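Local coordinates for two-domain protein containing predicted PHP-like metal-dependent phosphoesterase (Bacteroides vulgatus ATCC 8482, PDB 3E38) that binds zinc ions in a PHP-like domain and is probably a metal-dependent phosphoesterase, perhaps a nuclease, that also carries an Ig-like domain, at residues H102-P113 and Q129-W140. Sequence-based numbering, arbitrary orientation.
Sequences HFNAIFLSDSNP and QGAFMFWNHPGW. With ZN (zinc ion), chain H.
Strands 102-106 and 132-135 pair antiparallel in the sheet of the PHP-like domain, and His102, which opens strand 102-106, and His137, just beyond strand 132-135, meet at a zinc ion. Backbone hydrogen bonds run between Asn104 and Phe134 and between Ile106 and Phe132, and Asn136 N continues the ladder to His102 O. Zinc is bound by His102 ND1 at 2.3 Å and His137 NE2 at 2.2 Å, with a water also bound. The His137 and Trp140 rings both make offset edge-to-face pairs with the His102 ring. On the same side of the sheet as Phe134, Asn104 lays CB over that ring, while its OD1 accepts a 2.7 Å hydrogen bond from Asn136 ND2; the amides stand nearly perpendicular (86°). On the other side, Trp135 CG lies anti to the backbone N (chi1 -176°), carrying its five-membered ring into an offset stack with Phe103, planes 10° apart. At the far end, the extended Gln129 side chain holds the loop at Ser109 and Asp110: OE1 accepts from Ser109 N (2.7 Å) and Asp110 N (3.0 Å), and NE2 donates to Asp110 O (2.7 Å). Histidines reaching a metal from one strand's end and the loop following its neighbour are characteristic of the PHP fold's multinuclear centre, where Glu93 bridges this zinc to another.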
loop_
_atom_site.group_PDB
_atom_site.type_symbol
_atom_site.label_atom_id
_atom_site.label_comp_id
_atom_site.label_asym_id
_atom_site.label_seq_id
_atom_site.Cartn_x
_atom_site.Cartn_y
_atom_site.Cartn_z
ATOM N N HIS B 102 -19.257 29.714 -10.742
ATOM C CA HIS B 102 -19.298 29.400 -9.295
ATOM C C HIS B 102 -18.197 30.089 -8.539
ATOM O O HIS B 102 -17.034 30.037 -8.939
ATOM C CB HIS B 102 -19.079 27.907 -9.047
ATOM C CG HIS B 102 -20.066 27.005 -9.711
ATOM N ND1 HIS B 102 -20.261 25.707 -9.303
ATOM C CD2 HIS B 102 -20.913 27.205 -10.745
ATOM C CE1 HIS B 102 -21.182 25.141 -10.066
ATOM N NE2 HIS B 102 -21.606 26.033 -10.936
ATOM N N PHE B 103 -18.569 30.725 -7.435
ATOM C CA PHE B 103 -17.631 31.372 -6.495
ATOM C C PHE B 103 -17.881 30.906 -5.068
ATOM O O PHE B 103 -18.984 30.647 -4.685
ATOM C CB PHE B 103 -17.794 32.879 -6.442
ATOM C CG PHE B 103 -17.241 33.643 -7.652
ATOM C CD1 PHE B 103 -17.704 33.405 -8.918
ATOM C CD2 PHE B 103 -16.275 34.637 -7.471
ATOM C CE1 PHE B 103 -17.186 34.092 -10.006
ATOM C CE2 PHE B 103 -15.746 35.315 -8.538
ATOM C CZ PHE B 103 -16.205 35.046 -9.815
ATOM N N ASN B 104 -16.818 30.879 -4.285
ATOM C CA ASN B 104 -16.914 30.668 -2.848
ATOM C C ASN B 104 -16.705 31.966 -2.106
ATOM O O ASN B 104 -15.851 32.762 -2.440
ATOM C CB ASN B 104 -15.948 29.630 -2.338
ATOM C CG ASN B 104 -16.489 28.233 -2.458
ATOM O OD1 ASN B 104 -17.436 27.983 -3.192
ATOM N ND2 ASN B 104 -15.901 27.313 -1.711
ATOM N N ALA B 105 -17.581 32.158 -1.130
ATOM C CA ALA B 105 -17.574 33.266 -0.186
ATOM C C ALA B 105 -17.201 32.636 1.142
ATOM O O ALA B 105 -17.945 31.810 1.658
ATOM C CB ALA B 105 -18.943 33.937 -0.114
ATOM N N ILE B 106 -16.015 32.961 1.647
ATOM C CA ILE B 106 -15.599 32.446 2.950
ATOM C C ILE B 106 -15.385 33.613 3.921
ATOM O O ILE B 106 -15.337 34.809 3.569
ATOM C CB ILE B 106 -14.392 31.446 2.873
ATOM C CG1 ILE B 106 -13.095 32.148 2.467
ATOM C CG2 ILE B 106 -14.730 30.278 1.879
ATOM C CD1 ILE B 106 -11.877 31.284 2.539
ATOM N N PHE B 107 -15.359 33.220 5.178
ATOM C CA PHE B 107 -15.294 34.168 6.298
ATOM C C PHE B 107 -16.630 34.893 6.424
ATOM O O PHE B 107 -16.742 36.026 6.832
ATOM C CB PHE B 107 -14.080 35.102 6.218
ATOM C CG PHE B 107 -12.788 34.403 6.575
ATOM C CD1 PHE B 107 -12.516 34.099 7.888
ATOM C CD2 PHE B 107 -11.920 33.951 5.605
ATOM C CE1 PHE B 107 -11.386 33.444 8.220
ATOM C CE2 PHE B 107 -10.752 33.297 5.931
ATOM C CZ PHE B 107 -10.489 33.033 7.241
ATOM N N LEU B 108 -17.658 34.185 6.040
ATOM C CA LEU B 108 -19.021 34.670 6.248
ATOM C C LEU B 108 -19.386 34.633 7.700
ATOM O O LEU B 108 -18.808 33.867 8.494
ATOM C CB LEU B 108 -20.053 33.783 5.502
ATOM C CG LEU B 108 -19.938 33.873 3.972
ATOM C CD1 LEU B 108 -20.929 32.960 3.270
ATOM C CD2 LEU B 108 -20.065 35.324 3.461
ATOM N N SER B 109 -20.393 35.439 8.034
ATOM C CA SER B 109 -20.988 35.455 9.374
ATOM C C SER B 109 -22.355 34.776 9.322
ATOM O O SER B 109 -22.817 34.161 10.287
ATOM C CB SER B 109 -21.094 36.877 9.919
ATOM O OG SER B 109 -21.919 37.675 9.100
ATOM N N ASP B 110 -22.958 34.829 8.145
ATOM C CA ASP B 110 -24.275 34.225 7.922
ATOM C C ASP B 110 -24.463 33.857 6.443
ATOM O O ASP B 110 -24.345 34.706 5.529
ATOM C CB ASP B 110 -25.349 35.228 8.455
ATOM C CG ASP B 110 -26.758 34.694 8.381
ATOM O OD1 ASP B 110 -26.982 33.555 7.907
ATOM O OD2 ASP B 110 -27.665 35.422 8.783
ATOM N N SER B 111 -24.731 32.579 6.213
ATOM C CA SER B 111 -24.860 32.022 4.852
ATOM C C SER B 111 -26.181 32.343 4.165
ATOM O O SER B 111 -26.245 32.608 2.952
ATOM C CB SER B 111 -24.622 30.504 4.852
ATOM O OG SER B 111 -23.232 30.204 5.120
ATOM N N ASN B 112 -27.202 32.419 4.998
ATOM C CA ASN B 112 -28.593 32.604 4.543
ATOM C C ASN B 112 -28.843 33.762 3.584
ATOM O O ASN B 112 -29.581 33.623 2.612
ATOM C CB ASN B 112 -29.507 32.752 5.741
ATOM C CG ASN B 112 -29.794 31.434 6.387
ATOM O OD1 ASN B 112 -29.744 30.406 5.720
ATOM N ND2 ASN B 112 -30.117 31.450 7.672
ATOM N N PRO B 113 -28.264 34.916 3.879
ATOM C CA PRO B 113 -28.515 36.059 3.020
ATOM C C PRO B 113 -27.979 35.895 1.612
ATOM O O PRO B 113 -28.322 36.693 0.740
ATOM C CB PRO B 113 -27.760 37.205 3.736
ATOM C CG PRO B 113 -27.707 36.804 5.130
ATOM C CD PRO B 113 -27.690 35.315 5.174
ATOM N N GLN B 129 -20.696 41.294 4.122
ATOM C CA GLN B 129 -20.175 40.610 5.305
ATOM C C GLN B 129 -18.659 40.670 5.280
ATOM O O GLN B 129 -17.992 40.143 6.143
ATOM C CB GLN B 129 -20.640 39.156 5.363
ATOM C CG GLN B 129 -22.132 39.023 5.444
ATOM C CD GLN B 129 -22.582 37.614 5.620
ATOM O OE1 GLN B 129 -21.850 36.785 6.163
ATOM N NE2 GLN B 129 -23.809 37.322 5.172
ATOM N N GLY B 130 -18.127 41.349 4.281
ATOM C CA GLY B 130 -16.673 41.434 4.115
ATOM C C GLY B 130 -15.980 40.091 3.840
ATOM O O GLY B 130 -14.815 39.890 4.176
ATOM N N ALA B 131 -16.737 39.158 3.278
ATOM C CA ALA B 131 -16.242 37.813 2.901
ATOM C C ALA B 131 -15.014 37.822 2.002
ATOM O O ALA B 131 -14.853 38.717 1.160
ATOM C CB ALA B 131 -17.342 37.037 2.165
ATOM N N PHE B 132 -14.186 36.786 2.159
ATOM C CA PHE B 132 -13.064 36.561 1.228
ATOM C C PHE B 132 -13.660 35.695 0.117
ATOM O O PHE B 132 -14.251 34.639 0.357
ATOM C CB PHE B 132 -11.854 35.932 1.883
ATOM C CG PHE B 132 -10.706 35.691 0.930
ATOM C CD1 PHE B 132 -10.631 34.484 0.200
ATOM C CD2 PHE B 132 -9.682 36.642 0.778
ATOM C CE1 PHE B 132 -9.572 34.237 -0.681
ATOM C CE2 PHE B 132 -8.605 36.406 -0.100
ATOM C CZ PHE B 132 -8.552 35.182 -0.829
HETATM N N MSE B 133 -13.582 36.226 -1.094
HETATM C CA MSE B 133 -14.246 35.613 -2.253
HETATM C C MSE B 133 -13.328 35.152 -3.342
HETATM O O MSE B 133 -12.464 35.894 -3.803
HETATM C CB MSE B 133 -15.247 36.620 -2.853
HETATM C CG MSE B 133 -16.526 36.746 -1.977
HETATM SE SE MSE B 133 -17.574 38.322 -2.329
HETATM C CE MSE B 133 -16.471 39.659 -1.447
ATOM N N PHE B 134 -13.549 33.923 -3.788
ATOM C CA PHE B 134 -12.762 33.429 -4.907
ATOM C C PHE B 134 -13.541 32.657 -5.965
ATOM O O PHE B 134 -14.535 32.029 -5.702
ATOM C CB PHE B 134 -11.542 32.646 -4.416
ATOM C CG PHE B 134 -11.870 31.438 -3.571
ATOM C CD1 PHE B 134 -12.081 30.197 -4.162
ATOM C CD2 PHE B 134 -11.928 31.541 -2.185
ATOM C CE1 PHE B 134 -12.347 29.062 -3.369
ATOM C CE2 PHE B 134 -12.184 30.421 -1.386
ATOM C CZ PHE B 134 -12.400 29.175 -1.988
ATOM N N TRP B 135 -13.084 32.808 -7.199
ATOM C CA TRP B 135 -13.637 32.085 -8.342
ATOM C C TRP B 135 -13.240 30.587 -8.300
ATOM O O TRP B 135 -12.053 30.216 -8.239
ATOM C CB TRP B 135 -13.190 32.783 -9.623
ATOM C CG TRP B 135 -13.735 32.240 -10.870
ATOM C CD1 TRP B 135 -14.813 31.423 -11.017
ATOM C CD2 TRP B 135 -13.304 32.584 -12.193
ATOM N NE1 TRP B 135 -15.052 31.186 -12.351
ATOM C CE2 TRP B 135 -14.140 31.896 -13.095
ATOM C CE3 TRP B 135 -12.290 33.395 -12.694
ATOM C CZ2 TRP B 135 -13.978 31.981 -14.478
ATOM C CZ3 TRP B 135 -12.143 33.508 -14.058
ATOM C CH2 TRP B 135 -12.980 32.792 -14.940
ATOM N N ASN B 136 -14.270 29.737 -8.314
ATOM C CA ASN B 136 -14.085 28.286 -8.337
ATOM C C ASN B 136 -13.967 27.688 -9.745
ATOM O O ASN B 136 -14.656 28.073 -10.673
ATOM C CB ASN B 136 -15.227 27.545 -7.614
ATOM C CG ASN B 136 -15.435 28.005 -6.203
ATOM O OD1 ASN B 136 -14.516 28.477 -5.544
ATOM N ND2 ASN B 136 -16.663 27.882 -5.730
ATOM N N HIS B 137 -13.088 26.691 -9.844
ATOM C CA HIS B 137 -12.891 25.920 -11.064
ATOM C C HIS B 137 -13.206 26.689 -12.337
ATOM O O HIS B 137 -14.122 26.353 -13.050
ATOM C CB HIS B 137 -13.710 24.614 -11.018
ATOM C CG HIS B 137 -15.108 24.756 -10.495
ATOM N ND1 HIS B 137 -16.125 25.343 -11.217
ATOM C CD2 HIS B 137 -15.670 24.315 -9.341
ATOM C CE1 HIS B 137 -17.240 25.288 -10.514
ATOM N NE2 HIS B 137 -16.985 24.690 -9.367
ATOM N N PRO B 138 -12.441 27.734 -12.613
ATOM C CA PRO B 138 -12.707 28.475 -13.834
ATOM C C PRO B 138 -12.717 27.555 -15.052
ATOM O O PRO B 138 -13.532 27.688 -15.959
ATOM C CB PRO B 138 -11.539 29.491 -13.892
ATOM C CG PRO B 138 -10.563 29.094 -12.763
ATOM C CD PRO B 138 -11.376 28.329 -11.786
ATOM N N GLY B 139 -11.857 26.554 -14.981
ATOM C CA GLY B 139 -11.619 25.620 -16.081
ATOM C C GLY B 139 -12.544 24.426 -16.217
ATOM O O GLY B 139 -12.494 23.707 -17.212
ATOM N N TRP B 140 -13.395 24.222 -15.230
ATOM C CA TRP B 140 -14.327 23.078 -15.255
ATOM C C TRP B 140 -14.972 23.054 -16.622
ATOM O O TRP B 140 -15.630 24.024 -17.028
ATOM C CB TRP B 140 -15.369 23.259 -14.187
ATOM C CG TRP B 140 -16.340 22.143 -13.984
ATOM C CD1 TRP B 140 -16.093 20.793 -14.041
ATOM C CD2 TRP B 140 -17.687 22.286 -13.522
ATOM N NE1 TRP B 140 -17.233 20.089 -13.699
ATOM C CE2 TRP B 140 -18.219 20.982 -13.364
ATOM C CE3 TRP B 140 -18.506 23.396 -13.238
ATOM C CZ2 TRP B 140 -19.533 20.761 -12.939
ATOM C CZ3 TRP B 140 -19.804 23.176 -12.834
ATOM C CH2 TRP B 140 -20.306 21.866 -12.669
HETATM ZN ZN ZN H . -18.758 24.498 -8.067
HETATM O O HOH W 1 -16.713 28.924 -12.088
HETATM O O HOH W 2 -15.725 38.210 6.533
HETATM O O HOH W 3 -17.670 23.796 -6.801
#